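Local coordinates for pollen-specific leucine-rich repeat extensin-like protein 1 (Arabidopsis thaliana, PDB 6TME) that probably works in the pollen cell wall as a secreted leucine-rich repeat protein that, as in its LRX family, binds RALF signalling peptides, at residues Arg46-Leu51 / Pro72-Tyr77; Lys78-Ala83 / Leu92-Ile97; Ser309-Ser314 / Lys333-Thr338. One frame throughout, in Å; residues are numbered along the deposited sequence.

Contact 1 of 3, residues Arg46-Leu51 / Pro72-Tyr77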
loop_
_atom_site.group_PDB
_atom_site.type_symbol
_atom_site.label_atom_id
_atom_site.label_comp_id
_atom_site.label_asym_id
_atom_site.label_seq_id
_atom_site.Cartn_x
_atom_site.Cartn_y
_atom_site.Cartn_z
ATOM N N ARG A 46 -15.735 5.909 -29.585
ATOM C CA ARG A 46 -15.706 4.879 -28.557
ATOM C C ARG A 46 -15.476 5.487 -27.171
ATOM O O ARG A 46 -16.100 5.068 -26.186
ATOM C CB ARG A 46 -14.631 3.861 -28.911
ATOM C CG ARG A 46 -15.146 2.774 -29.837
ATOM C CD ARG A 46 -14.017 2.070 -30.521
ATOM N NE ARG A 46 -13.025 1.599 -29.556
ATOM C CZ ARG A 46 -11.712 1.696 -29.743
ATOM N NH1 ARG A 46 -11.245 2.226 -30.868
ATOM N NH2 ARG A 46 -10.868 1.249 -28.819
ATOM N N ALA A 47 -14.624 6.511 -27.077
ATOM C CA ALA A 47 -14.454 7.173 -25.784
ATOM C C ALA A 47 -15.706 7.939 -25.398
ATOM O O ALA A 47 -16.086 7.958 -24.220
ATOM C CB ALA A 47 -13.249 8.114 -25.794
ATOM N N TYR A 48 -16.351 8.583 -26.380
ATOM C CA TYR A 48 -17.563 9.351 -26.119
ATOM C C TYR A 48 -18.654 8.463 -25.530
ATOM O O TYR A 48 -19.300 8.825 -24.543
ATOM C CB TYR A 48 -18.062 10.013 -27.414
ATOM C CG TYR A 48 -19.415 10.685 -27.256
ATOM C CD1 TYR A 48 -19.524 11.919 -26.617
ATOM C CD2 TYR A 48 -20.589 10.073 -27.708
ATOM C CE1 TYR A 48 -20.734 12.538 -26.460
ATOM C CE2 TYR A 48 -21.820 10.689 -27.549
ATOM C CZ TYR A 48 -21.883 11.926 -26.920
ATOM O OH TYR A 48 -23.089 12.566 -26.719
ATOM N N ILE A 49 -18.885 7.305 -26.149
ATOM C CA ILE A 49 -19.901 6.374 -25.662
ATOM C C ILE A 49 -19.573 5.910 -24.237
ATOM O O ILE A 49 -20.435 5.915 -23.344
ATOM C CB ILE A 49 -20.025 5.194 -26.643
ATOM C CG1 ILE A 49 -20.629 5.671 -27.977
ATOM C CG2 ILE A 49 -20.836 4.038 -26.022
ATOM C CD1 ILE A 49 -20.382 4.702 -29.179
ATOM N N ALA A 50 -18.314 5.518 -24.003
ATOM C CA ALA A 50 -17.860 5.142 -22.665
ATOM C C ALA A 50 -18.172 6.218 -21.635
ATOM O O ALA A 50 -18.736 5.932 -20.565
ATOM C CB ALA A 50 -16.358 4.861 -22.683
ATOM N N LEU A 51 -17.813 7.467 -21.939
ATOM C CA LEU A 51 -17.939 8.501 -20.917
ATOM C C LEU A 51 -19.391 8.885 -20.702
ATOM O O LEU A 51 -19.783 9.202 -19.575
ATOM C CB LEU A 51 -17.105 9.724 -21.281
ATOM C CG LEU A 51 -15.599 9.477 -21.273
ATOM C CD1 LEU A 51 -14.873 10.609 -22.035
ATOM C CD2 LEU A 51 -15.055 9.297 -19.855
ATOM N N PRO A 72 -19.125 15.731 -28.608
ATOM C CA PRO A 72 -18.121 14.730 -28.994
ATOM C C PRO A 72 -16.672 15.143 -28.772
ATOM O O PRO A 72 -15.771 14.351 -29.080
ATOM C CB PRO A 72 -18.407 14.547 -30.490
ATOM C CG PRO A 72 -18.825 15.930 -30.917
ATOM C CD PRO A 72 -19.626 16.490 -29.764
ATOM N N ASP A 73 -16.398 16.344 -28.260
ATOM C CA ASP A 73 -15.033 16.727 -27.888
ATOM C C ASP A 73 -14.672 16.183 -26.496
ATOM O O ASP A 73 -14.564 16.911 -25.505
ATOM C CB ASP A 73 -14.888 18.238 -27.941
ATOM C CG ASP A 73 -13.452 18.681 -27.771
ATOM O OD1 ASP A 73 -12.552 17.814 -27.894
ATOM O OD2 ASP A 73 -13.233 19.885 -27.498
ATOM N N VAL A 74 -14.434 14.868 -26.439
ATOM C CA VAL A 74 -14.164 14.214 -25.152
ATOM C C VAL A 74 -12.926 14.793 -24.463
ATOM O O VAL A 74 -12.870 14.858 -23.224
ATOM C CB VAL A 74 -14.031 12.685 -25.337
ATOM C CG1 VAL A 74 -15.380 12.067 -25.592
ATOM C CG2 VAL A 74 -13.072 12.351 -26.472
ATOM N N CYS A 75 -11.935 15.236 -25.240
ATOM C CA CYS A 75 -10.689 15.734 -24.680
ATOM C C CYS A 75 -10.876 16.974 -23.823
ATOM O O CYS A 75 -10.014 17.273 -22.987
ATOM C CB CYS A 75 -9.696 16.012 -25.817
ATOM S SG CYS A 75 -9.209 14.502 -26.680
ATOM N N SER A 76 -11.975 17.687 -24.002
ATOM C CA SER A 76 -12.261 18.848 -23.184
ATOM C C SER A 76 -13.085 18.518 -21.942
ATOM O O SER A 76 -13.296 19.411 -21.107
ATOM C CB SER A 76 -12.986 19.900 -24.033
ATOM O OG SER A 76 -14.158 19.334 -24.592
ATOM N N TYR A 77 -13.566 17.276 -21.804
ATOM C CA TYR A 77 -14.234 16.846 -20.573
ATOM C C TYR A 77 -13.318 16.989 -19.361
ATOM O O TYR A 77 -12.139 16.627 -19.404
ATOM C CB TYR A 77 -14.671 15.381 -20.667
ATOM C CG TYR A 77 -15.815 15.074 -21.573
ATOM C CD1 TYR A 77 -16.255 15.990 -22.535
ATOM C CD2 TYR A 77 -16.469 13.865 -21.473
ATOM C CE1 TYR A 77 -17.322 15.696 -23.367
ATOM C CE2 TYR A 77 -17.529 13.550 -22.290
ATOM C CZ TYR A 77 -17.960 14.474 -23.238
ATOM O OH TYR A 77 -19.029 14.149 -24.053
#
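In the N-terminal cap of the leucine-rich repeat domain, Ala47, Tyr48 and Leu51 on one side of helix 43-56 pack against Val74, Tyr77 and Pro72 of the loop that leads to strand 80-85. Val74 sits at the middle of the contact, touching Ala47, Tyr48 and Leu51. Its CG1 methyl sits 3.5 Å from Tyr48 CA, low against the helix backbone and near the plane of the Tyr48 ring at its edge, while CG2 faces Ala47 CB at 4.3 Å. Leu51 reaches out with one branch: CD1 lies 3.9 Å from Val74 CG1 and 3.7 Å from Tyr77 CD2, and the leucine and tyrosine side chains run past each other in opposite directions. The Tyr48 ring, its CG anti to the backbone N (chi1 173°), reaches the loop with CD1 3.9 Å from Pro72 CA and CE1 3.4 Å from Tyr77 OH. That hydroxyl approaches the Tyr48 ring at its edge; its hydrogen-bonding partners are Gly71 O and Gln52 NE2, and the Tyr77 ring also stacks with Trp69. The loop has its own internal braces. Asp73 centres an inverse gamma turn, and Asp73 O accepts both Ser76 N and Ser76 OG, the hydroxyl at 2.6 Å and in the carbonyl plane. Helix and loop are thus joined by apolar and aromatic contacts, and the next residue after Val74, Cys75, is disulfide-bonded to Cys82. A short helix laid over the first strands, with a cystine-braced loop beside it, is typical of the N-terminal capping domain of plant leucine-rich repeat proteins.

Contact 2 of 3, residues Lys78-Ala83 / Leu92-Ile97; sequences KGVFCA and LVVAGI
Phe81 and Ala83 pair with Gly96 and Val93 in the antiparallel hairpin that opens the repeat domain, with a classic beta bulge at Ala95 and Gly96, which both face Phe81. Phe81 N gives its hydrogen to Gly96 O at 2.9 Å. Ala95 N binds Phe81 O at 3.0 Å in the carbonyl plane, and Gly96 N adds a weak second bond. Ala83 and Val93 exchange two bonds, the straighter being Val93 N to Ala83 O (2.9 Å, 161° at the hydrogen). Val93 O also receives a CA-H contact from Cys82 CA at 3.1 Å. Lys78 N is met by Asn68 OD1 and Lys78 O by Trp69 NE1. The opposite edge of strand 92-98 bonds to Ala119, Leu120 and His122.

Val80 CG1 meets Val94 CG1 at 3.7 Å, and Cys82 SG, in the disulfide with Cys75, lies 3.8 Å from Val94 CG2, on the face lined by Leu51 and Ala47 of helix 43-56. Phe81, Ala83, Val93 and Ala95 instead pack on side chains of another protein chain. With much of the backbone paired across the hairpin and to the next strand, side chains of mainly apolar character remain to meet the helix and the partner chain.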
loop_
_atom_site.group_PDB
_atom_site.type_symbol
_atom_site.label_atom_id
_atom_site.label_comp_id
_atom_site.label_asym_id
_atom_site.label_seq_id
_atom_site.Cartn_x
_atom_site.Cartn_y
_atom_site.Cartn_z
ATOM N N LYS A 78 -13.871 17.494 -18.261
ATOM C CA LYS A 78 -13.099 17.639 -17.037
ATOM C C LYS A 78 -12.769 16.269 -16.456
ATOM O O LYS A 78 -13.666 15.441 -16.258
ATOM C CB LYS A 78 -13.869 18.460 -16.006
ATOM C CG LYS A 78 -13.030 18.722 -14.750
ATOM C CD LYS A 78 -13.655 19.727 -13.812
ATOM C CE LYS A 78 -12.724 19.999 -12.630
ATOM N NZ LYS A 78 -13.351 20.839 -11.564
ATOM N N GLY A 79 -11.480 16.039 -16.167
ATOM C CA GLY A 79 -11.012 14.773 -15.636
ATOM C C GLY A 79 -10.601 13.774 -16.685
ATOM O O GLY A 79 -10.123 12.675 -16.337
ATOM N N VAL A 80 -10.751 14.123 -17.959
ATOM C CA VAL A 80 -10.370 13.267 -19.075
ATOM C C VAL A 80 -9.123 13.872 -19.708
ATOM O O VAL A 80 -9.075 15.080 -19.962
ATOM C CB VAL A 80 -11.521 13.142 -20.090
ATOM C CG1 VAL A 80 -11.108 12.259 -21.262
ATOM C CG2 VAL A 80 -12.782 12.594 -19.391
ATOM N N PHE A 81 -8.108 13.049 -19.949
ATOM C CA PHE A 81 -6.813 13.573 -20.368
ATOM C C PHE A 81 -6.353 12.857 -21.625
ATOM O O PHE A 81 -6.169 11.642 -21.626
ATOM C CB PHE A 81 -5.795 13.452 -19.238
ATOM C CG PHE A 81 -6.136 14.322 -18.041
ATOM C CD1 PHE A 81 -5.650 15.624 -17.951
ATOM C CD2 PHE A 81 -6.986 13.856 -17.042
ATOM C CE1 PHE A 81 -5.968 16.435 -16.869
ATOM C CE2 PHE A 81 -7.319 14.662 -15.961
ATOM C CZ PHE A 81 -6.789 15.961 -15.871
ATOM N N CYS A 82 -6.175 13.614 -22.695
ATOM C CA CYS A 82 -5.837 13.079 -24.002
ATOM C C CYS A 82 -4.337 13.217 -24.234
ATOM O O CYS A 82 -3.628 13.900 -23.492
ATOM C CB CYS A 82 -6.640 13.781 -25.107
ATOM S SG CYS A 82 -8.399 13.282 -25.181
ATOM N N ALA A 83 -3.858 12.537 -25.271
ATOM C CA ALA A 83 -2.433 12.397 -25.542
ATOM C C ALA A 83 -2.264 11.811 -26.943
ATOM O O ALA A 83 -3.215 11.254 -27.501
ATOM C CB ALA A 83 -1.747 11.491 -24.502
ATOM N N LEU A 92 -4.908 11.128 -31.821
ATOM C CA LEU A 92 -5.330 11.606 -30.510
ATOM C C LEU A 92 -6.116 10.510 -29.807
ATOM O O LEU A 92 -7.036 9.945 -30.405
ATOM C CB LEU A 92 -6.213 12.849 -30.647
ATOM C CG LEU A 92 -6.612 13.601 -29.367
ATOM C CD1 LEU A 92 -5.388 14.219 -28.700
ATOM C CD2 LEU A 92 -7.659 14.675 -29.677
ATOM N N VAL A 93 -5.760 10.219 -28.542
ATOM C CA VAL A 93 -6.419 9.175 -27.751
ATOM C C VAL A 93 -6.683 9.678 -26.337
ATOM O O VAL A 93 -6.007 10.588 -25.843
ATOM C CB VAL A 93 -5.595 7.859 -27.682
ATOM C CG1 VAL A 93 -5.239 7.339 -29.076
ATOM C CG2 VAL A 93 -4.338 8.034 -26.818
ATOM N N VAL A 94 -7.692 9.090 -25.695
ATOM C CA VAL A 94 -7.942 9.295 -24.269
ATOM C C VAL A 94 -7.009 8.355 -23.508
ATOM O O VAL A 94 -7.171 7.131 -23.548
ATOM C CB VAL A 94 -9.411 9.044 -23.900
ATOM C CG1 VAL A 94 -9.590 9.048 -22.379
ATOM C CG2 VAL A 94 -10.325 10.092 -24.539
ATOM N N ALA A 95 -6.033 8.927 -22.817
ATOM C CA ALA A 95 -4.960 8.168 -22.195
ATOM C C ALA A 95 -5.068 8.147 -20.690
ATOM O O ALA A 95 -4.401 7.325 -20.040
ATOM C CB ALA A 95 -3.584 8.752 -22.581
ATOM N N GLY A 96 -5.883 9.025 -20.126
ATOM C CA GLY A 96 -5.937 9.166 -18.693
ATOM C C GLY A 96 -7.288 9.637 -18.206
ATOM O O GLY A 96 -7.984 10.408 -18.873
ATOM N N ILE A 97 -7.664 9.145 -17.036
ATOM C CA ILE A 97 -8.837 9.588 -16.319
ATOM C C ILE A 97 -8.364 9.948 -14.923
ATOM O O ILE A 97 -7.609 9.191 -14.313
ATOM C CB ILE A 97 -9.902 8.483 -16.278
ATOM C CG1 ILE A 97 -10.339 8.138 -17.703
ATOM C CG2 ILE A 97 -11.032 8.888 -15.351
ATOM C CD1 ILE A 97 -11.269 9.154 -18.325
#

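Contact 3 of 3, residues Ser309-Ser314 / Lys333-Thr338; sequences SNFTFS and KQFDDT. With NAG (2-acetamido-2-deoxy-beta-D-glucopyranose), chain E; NAG (2-acetamido-2-deoxy-beta-D-glucopyranose), chain B; SO4 (sulfate ion), chain Q.
Asn310 and Gln334 run alongside each other, with Asn310 OD1 3.5 Å from Gln334 CG, where strand 310-312 is parallel to strand 334-336. Asn310 CG stands anti to the backbone N (chi1 -166°), which carries the amide out to the N-acetylglucosamine bonded to ND2; the same ND2 is also hydrogen-bonded to Gln286 OE1. Two residues on, Thr312 CG2 stands beside Asp336 OD2, and C8 of a second sugar rests 3.5 Å from Thr312 CG2. Asp336 OD1 accepts Thr338 N in an Asx turn, met nearly along the C-O axis. The strands continue the parallel ladder of the leucine-rich repeat solenoid, stitched by Gln334 N to Ser309 O and Phe311 N to Gln334 O (both 2.8 Å), and Phe313 N to Asp336 O (3.0 Å). Phe311 and Phe335 turn to the interior, crossing so that Phe311 CB meets Phe335 CD1 at 3.7 Å. Phe313, with CG between its backbone N and carbonyl carbon (chi1 48°), sets CD1 over the centre of the Phe311 ring, 3.7 Å above it. One face of the Phe313 ring receives Asp336 O, 3.4 Å above its plane, and CE2 touches Asp337 CB. A serine in its place would probably leave a gap beside Asp337 CB and the Phe311 face uncovered there. Asp337 itself turns its carboxylate to Arg345, in a salt bridge.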
loop_
_atom_site.group_PDB
_atom_site.type_symbol
_atom_site.label_atom_id
_atom_site.label_comp_id
_atom_site.label_asym_id
_atom_site.label_seq_id
_atom_site.Cartn_x
_atom_site.Cartn_y
_atom_site.Cartn_z
ATOM N N SER A 309 15.781 5.461 13.332
ATOM C CA SER A 309 15.501 6.675 14.082
ATOM C C SER A 309 14.256 6.603 14.963
ATOM O O SER A 309 14.119 7.431 15.868
ATOM C CB SER A 309 15.392 7.879 13.128
ATOM O OG SER A 309 14.179 7.889 12.403
ATOM N N ASN A 310 13.360 5.650 14.735
ATOM C CA ASN A 310 12.125 5.514 15.508
ATOM C C ASN A 310 11.881 4.019 15.675
ATOM O O ASN A 310 11.598 3.317 14.698
ATOM C CB ASN A 310 10.942 6.204 14.812
ATOM C CG ASN A 310 9.737 6.371 15.725
ATOM O OD1 ASN A 310 9.858 6.299 16.944
ATOM N ND2 ASN A 310 8.571 6.601 15.141
ATOM N N PHE A 311 12.038 3.519 16.896
ATOM C CA PHE A 311 11.911 2.092 17.178
ATOM C C PHE A 311 10.932 1.940 18.333
ATOM O O PHE A 311 11.262 2.264 19.478
ATOM C CB PHE A 311 13.277 1.475 17.495
ATOM C CG PHE A 311 13.239 -0.001 17.868
ATOM C CD1 PHE A 311 12.198 -0.824 17.468
ATOM C CD2 PHE A 311 14.275 -0.560 18.615
ATOM C CE1 PHE A 311 12.176 -2.172 17.815
ATOM C CE2 PHE A 311 14.263 -1.902 18.960
ATOM C CZ PHE A 311 13.213 -2.709 18.564
ATOM N N THR A 312 9.734 1.457 18.017
ATOM C CA THR A 312 8.603 1.316 18.934
ATOM C C THR A 312 8.398 -0.170 19.210
ATOM O O THR A 312 8.121 -0.938 18.287
ATOM C CB THR A 312 7.333 1.911 18.302
ATOM O OG1 THR A 312 7.534 3.300 18.005
ATOM C CG2 THR A 312 6.099 1.721 19.193
ATOM N N PHE A 313 8.550 -0.583 20.465
ATOM C CA PHE A 313 8.362 -1.986 20.818
ATOM C C PHE A 313 7.461 -2.111 22.042
ATOM O O PHE A 313 7.532 -3.089 22.790
ATOM C CB PHE A 313 9.704 -2.698 21.029
ATOM C CG PHE A 313 10.685 -1.950 21.917
ATOM C CD1 PHE A 313 11.396 -0.853 21.441
ATOM C CD2 PHE A 313 10.924 -2.381 23.216
ATOM C CE1 PHE A 313 12.306 -0.177 22.256
ATOM C CE2 PHE A 313 11.840 -1.729 24.040
ATOM C CZ PHE A 313 12.529 -0.621 23.565
ATOM N N SER A 314 6.588 -1.127 22.230
ATOM C CA SER A 314 5.737 -1.054 23.396
ATOM C C SER A 314 4.626 -2.109 23.323
ATOM O O SER A 314 4.355 -2.685 22.272
ATOM C CB SER A 314 5.158 0.357 23.498
ATOM O OG SER A 314 4.259 0.558 22.445
ATOM N N LYS A 333 17.732 9.057 18.324
ATOM C CA LYS A 333 16.925 7.868 18.131
ATOM C C LYS A 333 15.766 7.890 19.108
ATOM O O LYS A 333 15.962 8.104 20.306
ATOM C CB LYS A 333 17.766 6.608 18.315
ATOM C CG LYS A 333 18.858 6.500 17.269
ATOM C CD LYS A 333 19.457 5.115 17.249
ATOM C CE LYS A 333 20.336 4.944 16.039
ATOM N NZ LYS A 333 20.601 3.506 15.819
ATOM N N GLN A 334 14.565 7.693 18.587
ATOM C CA GLN A 334 13.355 7.649 19.383
ATOM C C GLN A 334 12.992 6.196 19.659
ATOM O O GLN A 334 12.915 5.380 18.734
ATOM C CB GLN A 334 12.215 8.359 18.663
ATOM C CG GLN A 334 10.960 8.512 19.490
ATOM C CD GLN A 334 11.186 9.372 20.719
ATOM O OE1 GLN A 334 11.108 8.894 21.855
ATOM N NE2 GLN A 334 11.475 10.649 20.497
ATOM N N PHE A 335 12.780 5.882 20.934
ATOM C CA PHE A 335 12.387 4.560 21.381
ATOM C C PHE A 335 11.097 4.659 22.178
ATOM O O PHE A 335 10.713 5.729 22.652
ATOM C CB PHE A 335 13.480 3.901 22.223
ATOM C CG PHE A 335 14.787 3.764 21.506
ATOM C CD1 PHE A 335 14.947 2.805 20.507
ATOM C CD2 PHE A 335 15.859 4.596 21.819
ATOM C CE1 PHE A 335 16.160 2.663 19.842
ATOM C CE2 PHE A 335 17.077 4.459 21.154
ATOM C CZ PHE A 335 17.226 3.491 20.154
ATOM N N ASP A 336 10.415 3.528 22.303
ATOM C CA ASP A 336 9.179 3.471 23.076
ATOM C C ASP A 336 9.046 2.062 23.642
ATOM O O ASP A 336 8.961 1.092 22.876
ATOM C CB ASP A 336 8.000 3.855 22.189
ATOM C CG ASP A 336 6.678 3.898 22.931
ATOM O OD1 ASP A 336 6.626 3.505 24.111
ATOM O OD2 ASP A 336 5.674 4.318 22.310
ATOM N N ASP A 337 9.066 1.948 24.983
ATOM C CA ASP A 337 9.075 0.645 25.649
ATOM C C ASP A 337 7.957 0.507 26.680
ATOM O O ASP A 337 8.028 -0.368 27.548
ATOM C CB ASP A 337 10.441 0.362 26.294
ATOM C CG ASP A 337 10.777 1.301 27.487
ATOM O OD1 ASP A 337 9.996 2.232 27.838
ATOM O OD2 ASP A 337 11.869 1.092 28.076
ATOM N N THR A 338 6.937 1.349 26.587
ATOM C CA THR A 338 5.765 1.294 27.454
ATOM C C THR A 338 5.114 -0.089 27.466
ATOM O O THR A 338 4.968 -0.736 26.422
ATOM C CB THR A 338 4.747 2.331 26.960
ATOM O OG1 THR A 338 5.362 3.623 26.924
ATOM C CG2 THR A 338 3.491 2.359 27.812
HETATM C C1 NAG E . 7.341 6.768 15.896
HETATM C C2 NAG E . 6.572 8.014 15.466
HETATM C C3 NAG E . 5.218 8.069 16.171
HETATM C C4 NAG E . 4.425 6.807 15.863
HETATM C C5 NAG E . 5.220 5.571 16.276
HETATM C C6 NAG E . 4.584 4.290 15.789
HETATM C C7 NAG E . 8.174 9.771 14.825
HETATM C C8 NAG E . 8.867 11.028 15.256
HETATM N N2 NAG E . 7.335 9.228 15.718
HETATM O O3 NAG E . 4.487 9.199 15.704
HETATM O O4 NAG E . 3.141 6.837 16.482
HETATM O O5 NAG E . 6.530 5.601 15.683
HETATM O O6 NAG E . 4.745 4.152 14.381
HETATM O O7 NAG E . 8.375 9.263 13.723
HETATM C C1 NAG B . -0.209 5.853 18.149
HETATM C C2 NAG B . 1.180 5.423 17.683
HETATM C C3 NAG B . 1.879 6.582 16.968
HETATM C C4 NAG B . 0.984 7.160 15.877
HETATM C C5 NAG B . -0.422 7.448 16.400
HETATM C C6 NAG B . -1.398 7.820 15.307
HETATM C C7 NAG B . 2.331 3.668 18.966
HETATM C C8 NAG B . 3.138 3.357 20.193
HETATM N N2 NAG B . 1.979 4.950 18.805
HETATM O O1 NAG B . -0.855 4.797 18.782
HETATM O O4 NAG B . 1.542 8.384 15.420
HETATM O O5 NAG B . -0.964 6.286 17.041
HETATM O O6 NAG B . -2.732 7.487 15.674
HETATM O O7 NAG B . 2.012 2.794 18.158
HETATM S S SO4 Q . 2.890 5.374 24.470
HETATM O O1 SO4 Q . 1.627 5.284 25.210
HETATM O O2 SO4 Q . 2.799 6.442 23.476
HETATM O O3 SO4 Q . 3.992 5.689 25.380
HETATM O O4 SO4 Q . 3.143 4.107 23.785
#

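Contacts 1, 2 and 3 follow one another along the chain, and the first two are neighbours: their centres lie 9 Å apart and the Cys75-Cys82 disulfide, with Ala47 on Val94, ties them together. Helix 43-56, its following loop and the hairpin of strands 80-85 and 92-98 therefore form one N-terminal cap. Contact 3 lies on the far side of the chain's centre, about 53 Å from contact 1 and 47 Å from contact 2, centre to centre. Between contacts 2 and 3 runs the parallel ladder from strand 120-122 to strand 286-288, so contacts 1 and 2 cap the start of the solenoid, and contact 3 joins its last two strands, 310-312 and 334-336.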